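Local coordinates for protein N-acetyl-beta-D glucosaminidase (Rhizomucor miehei CAU432, PDB 4ZM6) that probably hydrolyses terminal beta-linked N-acetylhexosamine residues as a glycoside hydrolase family 3 enzyme and carries an acetyl-CoA-binding glucosamine N-acetyltransferase region, at residues P182-T187 with D194-N199; K669-F674 with W679-N684; S766-T771 with E777-L782. One frame throughout, in Å; residues are numbered along the deposited sequence.

Interaction 1 (P182-T187 with D194-N199); sequences PGHGDT and DVPVIN
Ile198 and Pro196 meet Thr187 and His184 where two parts of one long loop come together. CD1 of Ile198 makes the contact with Thr187 and Asp186. This methyl faces a pair of oxygens, Thr187 OG1 and Asp186 O, which are hydrogen-bonded to each other. Ile198 CG1 stands anti to the carbonyl carbon (chi1 -52°), and this swings the ethyl arm toward 182-187. Thr187 CG2 packs near the carbonyl of Val197, 3.7 Å from Val197 O. The second patch joins His184 and Pro196. Here Pro196 CG approaches the imidazole obliquely, 3.5 Å from His184 NE2, and the two side chains cross at about a right angle.

Further out, polar bonds hold each piece. The backbone N of His184 bonds to Asp136 OD1, and Gly185 O accepts from Asn143. Asp186 turns its carboxylate to a salt bridge with Lys200. On the other side, Pro196 and Ile198 make backbone bonds to Leu234. The sequence PGHG, which follows a cis peptide bond before Pro182, belongs to the KHFPGHG signature of family 3 N-acetylglucosaminidases. In relatives the loop after this signature carries the general acid/base histidine. No hydrogen bond joins the two segments. The pairing therefore rests on van der Waals contact of aliphatic groups with polar atoms of the other segment, while the polar bonds fix each segment separately.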
loop_
_atom_site.group_PDB
_atom_site.type_symbol
_atom_site.label_atom_id
_atom_site.label_comp_id
_atom_site.label_asym_id
_atom_site.label_seq_id
_atom_site.Cartn_x
_atom_site.Cartn_y
_atom_site.Cartn_z
ATOM N N PRO A 182 -10.113 -4.154 19.149
ATOM C CA PRO A 182 -9.431 -3.516 18.022
ATOM C C PRO A 182 -7.905 -3.419 18.117
ATOM O O PRO A 182 -7.286 -2.749 17.285
ATOM C CB PRO A 182 -10.025 -2.109 18.035
ATOM C CG PRO A 182 -10.246 -1.837 19.479
ATOM C CD PRO A 182 -10.679 -3.149 20.068
ATOM N N GLY A 183 -7.299 -4.065 19.107
ATOM C CA GLY A 183 -5.852 -4.001 19.274
ATOM C C GLY A 183 -5.453 -3.776 20.716
ATOM O O GLY A 183 -5.598 -2.672 21.249
ATOM N N HIS A 184 -4.928 -4.830 21.335
ATOM C CA HIS A 184 -4.558 -4.815 22.745
ATOM C C HIS A 184 -3.061 -4.617 22.956
ATOM O O HIS A 184 -2.585 -4.663 24.083
ATOM C CB HIS A 184 -4.980 -6.139 23.388
ATOM C CG HIS A 184 -5.282 -6.033 24.848
ATOM N ND1 HIS A 184 -4.324 -5.704 25.785
ATOM C CD2 HIS A 184 -6.435 -6.213 25.532
ATOM C CE1 HIS A 184 -4.877 -5.684 26.984
ATOM N NE2 HIS A 184 -6.157 -5.988 26.858
ATOM N N GLY A 185 -2.314 -4.398 21.882
ATOM C CA GLY A 185 -0.861 -4.379 21.964
ATOM C C GLY A 185 -0.235 -3.138 22.574
ATOM O O GLY A 185 0.933 -3.174 22.976
ATOM N N ASP A 186 -0.984 -2.035 22.637
ATOM C CA ASP A 186 -0.446 -0.784 23.178
ATOM C C ASP A 186 -1.081 -0.423 24.518
ATOM O O ASP A 186 -2.014 0.382 24.586
ATOM C CB ASP A 186 -0.605 0.365 22.176
ATOM C CG ASP A 186 0.325 1.540 22.472
ATOM O OD1 ASP A 186 0.889 1.616 23.584
ATOM O OD2 ASP A 186 0.502 2.394 21.579
ATOM N N THR A 187 -0.568 -1.056 25.573
ATOM C CA THR A 187 -0.835 -0.660 26.959
ATOM C C THR A 187 0.173 -1.352 27.881
ATOM O O THR A 187 0.833 -2.313 27.481
ATOM C CB THR A 187 -2.270 -1.016 27.437
ATOM O OG1 THR A 187 -3.119 -1.322 26.322
ATOM C CG2 THR A 187 -2.876 0.145 28.228
ATOM N N ASP A 194 -6.865 -5.553 35.559
ATOM C CA ASP A 194 -7.512 -4.235 35.552
ATOM C C ASP A 194 -8.110 -3.925 34.169
ATOM O O ASP A 194 -7.998 -4.733 33.248
ATOM C CB ASP A 194 -6.485 -3.163 35.947
ATOM C CG ASP A 194 -7.039 -2.140 36.930
ATOM O OD1 ASP A 194 -8.223 -1.749 36.808
ATOM O OD2 ASP A 194 -6.272 -1.718 37.824
ATOM N N VAL A 195 -8.751 -2.761 34.038
ATOM C CA VAL A 195 -9.346 -2.323 32.765
ATOM C C VAL A 195 -8.343 -1.500 31.953
ATOM O O VAL A 195 -7.972 -0.399 32.367
ATOM C CB VAL A 195 -10.613 -1.469 32.995
ATOM C CG1 VAL A 195 -11.098 -0.848 31.691
ATOM C CG2 VAL A 195 -11.714 -2.315 33.613
ATOM N N PRO A 196 -7.913 -2.016 30.785
ATOM C CA PRO A 196 -6.960 -1.251 29.989
ATOM C C PRO A 196 -7.660 -0.166 29.174
ATOM O O PRO A 196 -8.772 -0.372 28.672
ATOM C CB PRO A 196 -6.323 -2.310 29.084
ATOM C CG PRO A 196 -7.324 -3.419 29.003
ATOM C CD PRO A 196 -8.356 -3.233 30.083
ATOM N N VAL A 197 -7.011 0.987 29.066
ATOM C CA VAL A 197 -7.573 2.132 28.368
ATOM C C VAL A 197 -6.746 2.380 27.121
ATOM O O VAL A 197 -5.520 2.498 27.201
ATOM C CB VAL A 197 -7.547 3.406 29.241
ATOM C CG1 VAL A 197 -8.459 4.471 28.646
ATOM C CG2 VAL A 197 -7.953 3.091 30.676
ATOM N N ILE A 198 -7.423 2.442 25.976
ATOM C CA ILE A 198 -6.802 2.817 24.707
ATOM C C ILE A 198 -7.397 4.158 24.286
ATOM O O ILE A 198 -8.497 4.219 23.734
ATOM C CB ILE A 198 -7.045 1.755 23.607
ATOM C CG1 ILE A 198 -6.633 0.355 24.094
ATOM C CG2 ILE A 198 -6.304 2.127 22.329
ATOM C CD1 ILE A 198 -5.203 0.243 24.587
ATOM N N ASN A 199 -6.665 5.231 24.573
ATOM C CA ASN A 199 -7.130 6.587 24.308
ATOM C C ASN A 199 -6.686 7.023 22.919
ATOM O O ASN A 199 -5.777 7.842 22.778
ATOM C CB ASN A 199 -6.604 7.546 25.388
ATOM C CG ASN A 199 -7.272 8.910 25.342
ATOM O OD1 ASN A 199 -8.490 9.017 25.176
ATOM N ND2 ASN A 199 -6.477 9.964 25.499
#

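Interaction 2 (K669-F674 with W679-N684). With ACO (acetyl coenzyme *a), chain C.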
loop_
_atom_site.group_PDB
_atom_site.type_symbol
_atom_site.label_atom_id
_atom_site.label_comp_id
_atom_site.label_asym_id
_atom_site.label_seq_id
_atom_site.Cartn_x
_atom_site.Cartn_y
_atom_site.Cartn_z
ATOM N N LYS A 669 18.710 -30.446 -5.626
ATOM C CA LYS A 669 18.850 -29.738 -4.354
ATOM C C LYS A 669 17.727 -28.712 -4.157
ATOM O O LYS A 669 17.169 -28.598 -3.065
ATOM C CB LYS A 669 20.211 -29.046 -4.290
ATOM C CG LYS A 669 20.596 -28.537 -2.913
ATOM C CD LYS A 669 22.046 -28.062 -2.866
ATOM C CE LYS A 669 23.025 -29.176 -3.225
ATOM N NZ LYS A 669 24.418 -28.891 -2.775
ATOM N N ALA A 670 17.397 -27.977 -5.218
ATOM C CA ALA A 670 16.291 -27.016 -5.180
ATOM C C ALA A 670 14.933 -27.694 -4.997
ATOM O O ALA A 670 13.997 -27.075 -4.506
ATOM C CB ALA A 670 16.286 -26.156 -6.435
ATOM N N GLN A 671 14.817 -28.953 -5.398
ATOM C CA GLN A 671 13.595 -29.714 -5.141
ATOM C C GLN A 671 13.415 -29.956 -3.646
ATOM O O GLN A 671 12.308 -29.843 -3.118
ATOM C CB GLN A 671 13.620 -31.059 -5.860
ATOM C CG GLN A 671 13.617 -30.973 -7.376
ATOM C CD GLN A 671 13.651 -32.337 -8.033
ATOM O OE1 GLN A 671 14.178 -32.505 -9.135
ATOM N NE2 GLN A 671 13.097 -33.322 -7.349
ATOM N N ALA A 672 14.510 -30.301 -2.975
ATOM C CA ALA A 672 14.500 -30.480 -1.527
ATOM C C ALA A 672 14.168 -29.164 -0.821
ATOM O O ALA A 672 13.415 -29.147 0.152
ATOM C CB ALA A 672 15.840 -31.017 -1.052
ATOM N N PHE A 673 14.727 -28.064 -1.318
ATOM C CA PHE A 673 14.422 -26.744 -0.780
ATOM C C PHE A 673 12.911 -26.530 -0.729
ATOM O O PHE A 673 12.368 -26.137 0.309
ATOM C CB PHE A 673 15.091 -25.653 -1.622
ATOM C CG PHE A 673 14.670 -24.258 -1.255
ATOM C CD1 PHE A 673 13.563 -23.678 -1.848
ATOM C CD2 PHE A 673 15.383 -23.527 -0.318
ATOM C CE1 PHE A 673 13.174 -22.396 -1.508
ATOM C CE2 PHE A 673 14.997 -22.245 0.026
ATOM C CZ PHE A 673 13.891 -21.678 -0.567
ATOM N N PHE A 674 12.241 -26.817 -1.846
ATOM C CA PHE A 674 10.802 -26.579 -1.971
ATOM C C PHE A 674 9.943 -27.536 -1.139
ATOM O O PHE A 674 8.986 -27.093 -0.504
ATOM C CB PHE A 674 10.359 -26.608 -3.443
ATOM C CG PHE A 674 10.820 -25.414 -4.244
ATOM C CD1 PHE A 674 10.470 -24.127 -3.866
ATOM C CD2 PHE A 674 11.586 -25.578 -5.385
ATOM C CE1 PHE A 674 10.892 -23.029 -4.595
ATOM C CE2 PHE A 674 12.007 -24.485 -6.120
ATOM C CZ PHE A 674 11.662 -23.207 -5.723
ATOM N N TRP A 679 5.933 -27.695 -0.044
ATOM C CA TRP A 679 5.443 -28.055 -1.373
ATOM C C TRP A 679 5.326 -29.565 -1.500
ATOM O O TRP A 679 6.243 -30.286 -1.124
ATOM C CB TRP A 679 6.382 -27.533 -2.471
ATOM C CG TRP A 679 6.342 -26.045 -2.675
ATOM C CD1 TRP A 679 7.093 -25.107 -2.033
ATOM C CD2 TRP A 679 5.508 -25.326 -3.592
ATOM N NE1 TRP A 679 6.778 -23.857 -2.488
ATOM C CE2 TRP A 679 5.810 -23.960 -3.447
ATOM C CE3 TRP A 679 4.532 -25.705 -4.515
ATOM C CZ2 TRP A 679 5.181 -22.968 -4.196
ATOM C CZ3 TRP A 679 3.906 -24.719 -5.259
ATOM C CH2 TRP A 679 4.233 -23.366 -5.092
ATOM N N ARG A 680 4.202 -30.029 -2.039
ATOM C CA ARG A 680 3.976 -31.453 -2.274
ATOM C C ARG A 680 4.485 -31.879 -3.666
ATOM O O ARG A 680 3.775 -31.742 -4.665
ATOM C CB ARG A 680 2.484 -31.782 -2.105
ATOM N N MET A 681 5.712 -32.404 -3.717
ATOM C CA MET A 681 6.327 -32.858 -4.975
ATOM C C MET A 681 5.763 -34.218 -5.391
ATOM O O MET A 681 5.505 -35.068 -4.545
ATOM C CB MET A 681 7.853 -32.989 -4.839
ATOM C CG MET A 681 8.577 -31.796 -4.226
ATOM S SD MET A 681 8.451 -30.250 -5.148
ATOM C CE MET A 681 9.395 -30.638 -6.620
ATOM N N ASP A 682 5.596 -34.426 -6.696
ATOM C CA ASP A 682 5.084 -35.692 -7.228
ATOM C C ASP A 682 6.139 -36.792 -7.165
ATOM O O ASP A 682 7.339 -36.516 -7.158
ATOM C CB ASP A 682 4.624 -35.524 -8.681
ATOM C CG ASP A 682 3.410 -34.615 -8.819
ATOM O OD1 ASP A 682 3.061 -33.894 -7.859
ATOM O OD2 ASP A 682 2.805 -34.619 -9.909
ATOM N N ASP A 683 5.676 -38.039 -7.139
ATOM C CA ASP A 683 6.565 -39.209 -7.077
ATOM C C ASP A 683 7.267 -39.461 -8.409
ATOM O O ASP A 683 8.456 -39.787 -8.449
ATOM C CB ASP A 683 5.769 -40.464 -6.704
ATOM C CG ASP A 683 5.096 -40.356 -5.345
ATOM O OD1 ASP A 683 5.602 -39.609 -4.480
ATOM O OD2 ASP A 683 4.061 -41.031 -5.146
ATOM N N ASN A 684 6.508 -39.314 -9.491
ATOM C CA ASN A 684 6.993 -39.577 -10.847
ATOM C C ASN A 684 7.502 -38.306 -11.514
ATOM O O ASN A 684 7.218 -37.198 -11.056
ATOM C CB ASN A 684 5.883 -40.198 -11.699
ATOM C CG ASN A 684 4.656 -39.307 -11.804
ATOM O OD1 ASN A 684 4.535 -38.512 -12.737
ATOM N ND2 ASN A 684 3.745 -39.426 -10.839
HETATM N N1A ACO C . 23.128 -19.749 8.288
HETATM C C2A ACO C . 23.178 -21.092 8.130
HETATM N N3A ACO C . 22.407 -21.762 7.243
HETATM C C4A ACO C . 21.529 -21.108 6.436
HETATM C C5A ACO C . 21.419 -19.643 6.564
HETATM C C6A ACO C . 22.290 -18.971 7.556
HETATM N N6A ACO C . 22.240 -17.627 7.713
HETATM N N7A ACO C . 20.491 -19.247 5.686
HETATM C C8A ACO C . 20.034 -20.356 5.047
HETATM N N9A ACO C . 20.646 -21.469 5.498
HETATM C C1B ACO C . 20.386 -22.851 5.008
HETATM C C2B ACO C . 19.355 -23.584 5.863
HETATM O O2B ACO C . 19.818 -24.906 6.168
HETATM C C3B ACO C . 18.068 -23.593 5.052
HETATM O O3B ACO C . 17.284 -24.794 5.190
HETATM P P3B ACO C . 17.596 -26.259 4.561
HETATM O O7A ACO C . 17.005 -26.222 3.167
HETATM O O8A ACO C . 19.096 -26.433 4.639
HETATM O O9A ACO C . 16.846 -27.173 5.489
HETATM C C4B ACO C . 18.521 -23.313 3.621
HETATM O O4B ACO C . 19.859 -22.794 3.676
HETATM C C5B ACO C . 17.586 -22.333 2.924
HETATM O O5B ACO C . 18.336 -21.647 1.932
HETATM P P1A ACO C . 18.096 -20.100 1.595
HETATM O O1A ACO C . 19.399 -19.380 1.854
HETATM O O2A ACO C . 16.822 -19.581 2.206
HETATM O O3A ACO C . 17.852 -20.323 0.025
HETATM P P2A ACO C . 18.941 -19.871 -1.054
HETATM O O4A ACO C . 19.172 -18.388 -0.882
HETATM O O5A ACO C . 20.118 -20.802 -1.000
HETATM O O6A ACO C . 18.121 -20.153 -2.403
HETATM C CBP ACO C . 17.539 -21.722 -4.156
HETATM C CCP ACO C . 17.589 -21.451 -2.662
HETATM C CDP ACO C . 16.609 -20.723 -4.829
HETATM C CEP ACO C . 16.990 -23.124 -4.371
HETATM C CAP ACO C . 18.970 -21.593 -4.682
HETATM O OAP ACO C . 19.712 -22.756 -4.329
HETATM C C9P ACO C . 19.048 -21.376 -6.166
HETATM O O9P ACO C . 19.139 -20.232 -6.592
HETATM N N8P ACO C . 19.038 -22.438 -6.970
HETATM C C7P ACO C . 19.166 -22.274 -8.405
HETATM C C6P ACO C . 18.807 -23.530 -9.181
HETATM C C5P ACO C . 17.337 -23.907 -9.167
HETATM O O5P ACO C . 17.101 -25.092 -9.329
HETATM N N4P ACO C . 16.359 -22.996 -9.031
HETATM C C3P ACO C . 14.940 -23.361 -9.095
HETATM C C2P ACO C . 14.358 -23.261 -10.510
HETATM S S1P ACO C . 12.856 -24.188 -10.715
HETATM C C ACO C . 11.645 -23.124 -10.319
HETATM O O ACO C . 11.910 -22.012 -9.896
HETATM C CH3 ACO C . 10.234 -23.587 -10.493
#
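Phe674 and Trp679 form the tightly packed part of this contact. Their side chains lie side by side and point the same way. The edge of the phenyl ring is directed at the face of the indole five-membered ring, with centroids 5.4 Å apart and planes at 79°. The backbone adds a hydrogen bond from Trp679 N to Phe674 O (3.1 Å), tilted from the carbonyl plane. The same oxygen lies in the indole plane at its edge, near Trp679 CD1. The indole NE1 is hydrogen-bonded to His632. Leu616 and Leu649 also pack on Phe674.

Met681 makes the looser side. It is partly exposed. Its SD stays 4.5 Å from Phe674 CB, and its CE is 4.3 Å from Gln671 CG.

Phe674 also meets the pantetheine arm of acetyl-CoA at its ring edge. Ala670 CB touches the pantetheine carbonyl at O5P. The Phe673 ring, with CG anti to the backbone N (chi1 172°), offers one face to CCP. This is one of the helices that line the acetyl-CoA site of the GNAT fold. One backbone bond and an aromatic pair thus join the helix to the residue leading into strand 680-681, while Ala670 and Phe673 line the cofactor pocket.

Interaction 3 (S766-T771 with E777-L782); sequences SLILNT and EYRSDL
Arg779 reaches across to strand 763-771 and gives its NH2 to the backbone oxygen of Leu769. The Arg779 NH2 to Leu769 O distance is 2.9 Å. The bond lies in the carbonyl plane and close to the guanidinium plane. Leu769 takes part through its carbonyl. The arginine chain is bent twice, at chi2 (-78°) and chi3 (-65°). These bends fold it back over its own loop, where it forms a two-nitrogen, side-on salt bridge with Asp781. Arg779 NH2 is 2.9 Å from Asp781 OD2, and Arg779 NE is 3.1 Å from Asp781 OD1. Both nitrogens come from above the carboxylate plane. NH2 is therefore shared between the aspartate and the strand. NH1 forms salt bridges with Asp747 and Asp750, which probably stabilise the positive charge.

Other side chains pack around this group. Ile768 CG2 lies obliquely to the guanidinium, 3.5 Å from Arg779 NH2. Asn770 has CG between its backbone N and carbonyl carbon (chi1 78°). Its side chain slides past that of Asp781 in the opposite direction, with Asn770 CG 3.7 Å from Asp781 CB. The amide end lies against Leu782 CB.

The loop thus folds back on its strand within the second N-acetyltransferase range, away from the annotated sites, and the arginine ties a strand carbonyl to loop carboxylates. Helix 736-745 packs on Ile768 and Arg779, and helix 811-825 on Leu767 and Leu769. The strand bonds to strand 751-756 through Leu767 and to strand 794-802 through Ser766 and Asn770. Tyr653 bonds to Asp781 OD1 and Ser780 N and so joins this loop to the first N-acetyltransferase region.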
loop_
_atom_site.group_PDB
_atom_site.type_symbol
_atom_site.label_atom_id
_atom_site.label_comp_id
_atom_site.label_asym_id
_atom_site.label_seq_id
_atom_site.Cartn_x
_atom_site.Cartn_y
_atom_site.Cartn_z
ATOM N N SER A 766 -6.878 -32.419 -32.922
ATOM C CA SER A 766 -6.180 -31.158 -33.131
ATOM C C SER A 766 -4.845 -31.134 -32.416
ATOM O O SER A 766 -4.626 -31.909 -31.495
ATOM C CB SER A 766 -7.034 -29.982 -32.641
ATOM O OG SER A 766 -6.736 -29.664 -31.297
ATOM N N LEU A 767 -3.961 -30.238 -32.850
ATOM C CA LEU A 767 -2.736 -29.929 -32.107
ATOM C C LEU A 767 -2.199 -28.562 -32.483
ATOM O O LEU A 767 -2.650 -27.960 -33.452
ATOM C CB LEU A 767 -1.664 -31.004 -32.317
ATOM C CG LEU A 767 -1.070 -31.172 -33.718
ATOM C CD1 LEU A 767 -0.089 -30.061 -34.063
ATOM C CD2 LEU A 767 -0.378 -32.522 -33.829
ATOM N N ILE A 768 -1.222 -28.094 -31.707
ATOM C CA ILE A 768 -0.634 -26.768 -31.872
ATOM C C ILE A 768 0.819 -26.887 -32.281
ATOM O O ILE A 768 1.651 -27.326 -31.490
ATOM C CB ILE A 768 -0.695 -25.951 -30.561
ATOM C CG1 ILE A 768 -2.146 -25.629 -30.198
ATOM C CG2 ILE A 768 0.096 -24.652 -30.694
ATOM C CD1 ILE A 768 -2.313 -25.138 -28.777
ATOM N N LEU A 769 1.118 -26.482 -33.513
ATOM C CA LEU A 769 2.494 -26.401 -33.989
ATOM C C LEU A 769 3.165 -25.142 -33.472
ATOM O O LEU A 769 2.508 -24.207 -33.000
ATOM C CB LEU A 769 2.551 -26.369 -35.519
ATOM C CG LEU A 769 2.203 -27.632 -36.297
ATOM C CD1 LEU A 769 2.143 -27.319 -37.783
ATOM C CD2 LEU A 769 3.219 -28.726 -36.020
ATOM N N ASN A 770 4.488 -25.138 -33.572
ATOM C CA ASN A 770 5.276 -23.932 -33.414
ATOM C C ASN A 770 6.568 -24.099 -34.200
ATOM O O ASN A 770 7.066 -25.219 -34.343
ATOM C CB ASN A 770 5.564 -23.660 -31.934
ATOM C CG ASN A 770 6.670 -24.536 -31.379
ATOM O OD1 ASN A 770 6.402 -25.557 -30.753
ATOM N ND2 ASN A 770 7.919 -24.145 -31.614
ATOM N N THR A 771 7.099 -22.995 -34.713
ATOM C CA THR A 771 8.357 -23.027 -35.445
ATOM C C THR A 771 9.089 -21.703 -35.287
ATOM O O THR A 771 8.513 -20.636 -35.500
ATOM C CB THR A 771 8.136 -23.289 -36.947
ATOM O OG1 THR A 771 7.425 -24.520 -37.132
ATOM C CG2 THR A 771 9.467 -23.363 -37.682
ATOM N N GLU A 777 6.174 -13.587 -32.671
ATOM C CA GLU A 777 7.313 -13.312 -31.781
ATOM C C GLU A 777 6.979 -13.437 -30.283
ATOM O O GLU A 777 7.876 -13.647 -29.471
ATOM C CB GLU A 777 7.922 -11.933 -32.073
ATOM C CG GLU A 777 7.030 -10.751 -31.711
ATOM C CD GLU A 777 7.709 -9.401 -31.886
ATOM O OE1 GLU A 777 8.918 -9.362 -32.223
ATOM O OE2 GLU A 777 7.024 -8.371 -31.678
ATOM N N TYR A 778 5.700 -13.316 -29.930
ATOM C CA TYR A 778 5.248 -13.481 -28.545
ATOM C C TYR A 778 4.857 -14.920 -28.189
ATOM O O TYR A 778 4.241 -15.157 -27.150
ATOM C CB TYR A 778 4.082 -12.524 -28.212
ATOM C CG TYR A 778 4.420 -11.046 -28.326
ATOM C CD1 TYR A 778 5.713 -10.578 -28.095
ATOM C CD2 TYR A 778 3.439 -10.112 -28.648
ATOM C CE1 TYR A 778 6.022 -9.235 -28.202
ATOM C CE2 TYR A 778 3.742 -8.761 -28.750
ATOM C CZ TYR A 778 5.037 -8.332 -28.525
ATOM O OH TYR A 778 5.368 -7.003 -28.618
ATOM N N ARG A 779 5.219 -15.877 -29.036
ATOM C CA ARG A 779 5.032 -17.281 -28.711
ATOM C C ARG A 779 6.241 -17.769 -27.924
ATOM O O ARG A 779 7.379 -17.643 -28.378
ATOM C CB ARG A 779 4.842 -18.113 -29.980
ATOM C CG ARG A 779 3.570 -17.776 -30.742
ATOM C CD ARG A 779 2.333 -18.401 -30.108
ATOM N NE ARG A 779 2.358 -19.864 -30.170
ATOM C CZ ARG A 779 2.131 -20.593 -31.267
ATOM N NH1 ARG A 779 1.863 -20.018 -32.436
ATOM N NH2 ARG A 779 2.188 -21.920 -31.200
ATOM N N SER A 780 5.982 -18.312 -26.737
ATOM C CA SER A 780 7.030 -18.811 -25.856
ATOM C C SER A 780 7.029 -20.339 -25.805
ATOM O O SER A 780 7.647 -20.924 -24.914
ATOM C CB SER A 780 6.850 -18.223 -24.456
ATOM O OG SER A 780 5.493 -18.294 -24.046
ATOM N N ASP A 781 6.349 -20.980 -26.763
ATOM C CA ASP A 781 6.329 -22.452 -26.880
ATOM C C ASP A 781 7.746 -23.012 -26.808
ATOM O O ASP A 781 8.047 -23.905 -26.005
ATOM C CB ASP A 781 5.694 -22.910 -28.206
ATOM C CG ASP A 781 4.243 -22.467 -28.363
ATOM O OD1 ASP A 781 3.913 -21.328 -27.976
ATOM O OD2 ASP A 781 3.433 -23.250 -28.906
ATOM N N LEU A 782 8.614 -22.469 -27.654
ATOM C CA LEU A 782 9.997 -22.888 -27.698
ATOM C C LEU A 782 10.885 -21.680 -27.477
ATOM O O LEU A 782 10.897 -20.758 -28.287
ATOM C CB LEU A 782 10.310 -23.555 -29.040
ATOM C CG LEU A 782 11.757 -23.973 -29.311
ATOM C CD1 LEU A 782 12.220 -25.046 -28.333
ATOM C CD2 LEU A 782 11.900 -24.466 -30.741
#

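In the fold
From the N terminus, interaction 1 comes first. It closes a loop between strand 178-181 and helix 202-207 in the family 3 hydrolase region. Interaction 2 follows in the first N-acetyltransferase region and closes the short turn from helix 665-677 to strand 680-681. Interaction 3 lies in the second such region, where the loop after strand 763-771 folds back on that strand. The three follow in series, and none nests or crosses. Interactions 2 and 3 reach the same sheet, their centres about 29 Å apart. Strand 847-857, near the C terminus, pairs with 680-681 and so joins the second N-acetyltransferase region to the first. Interaction 1 is about 45 Å from interaction 2, centre to centre.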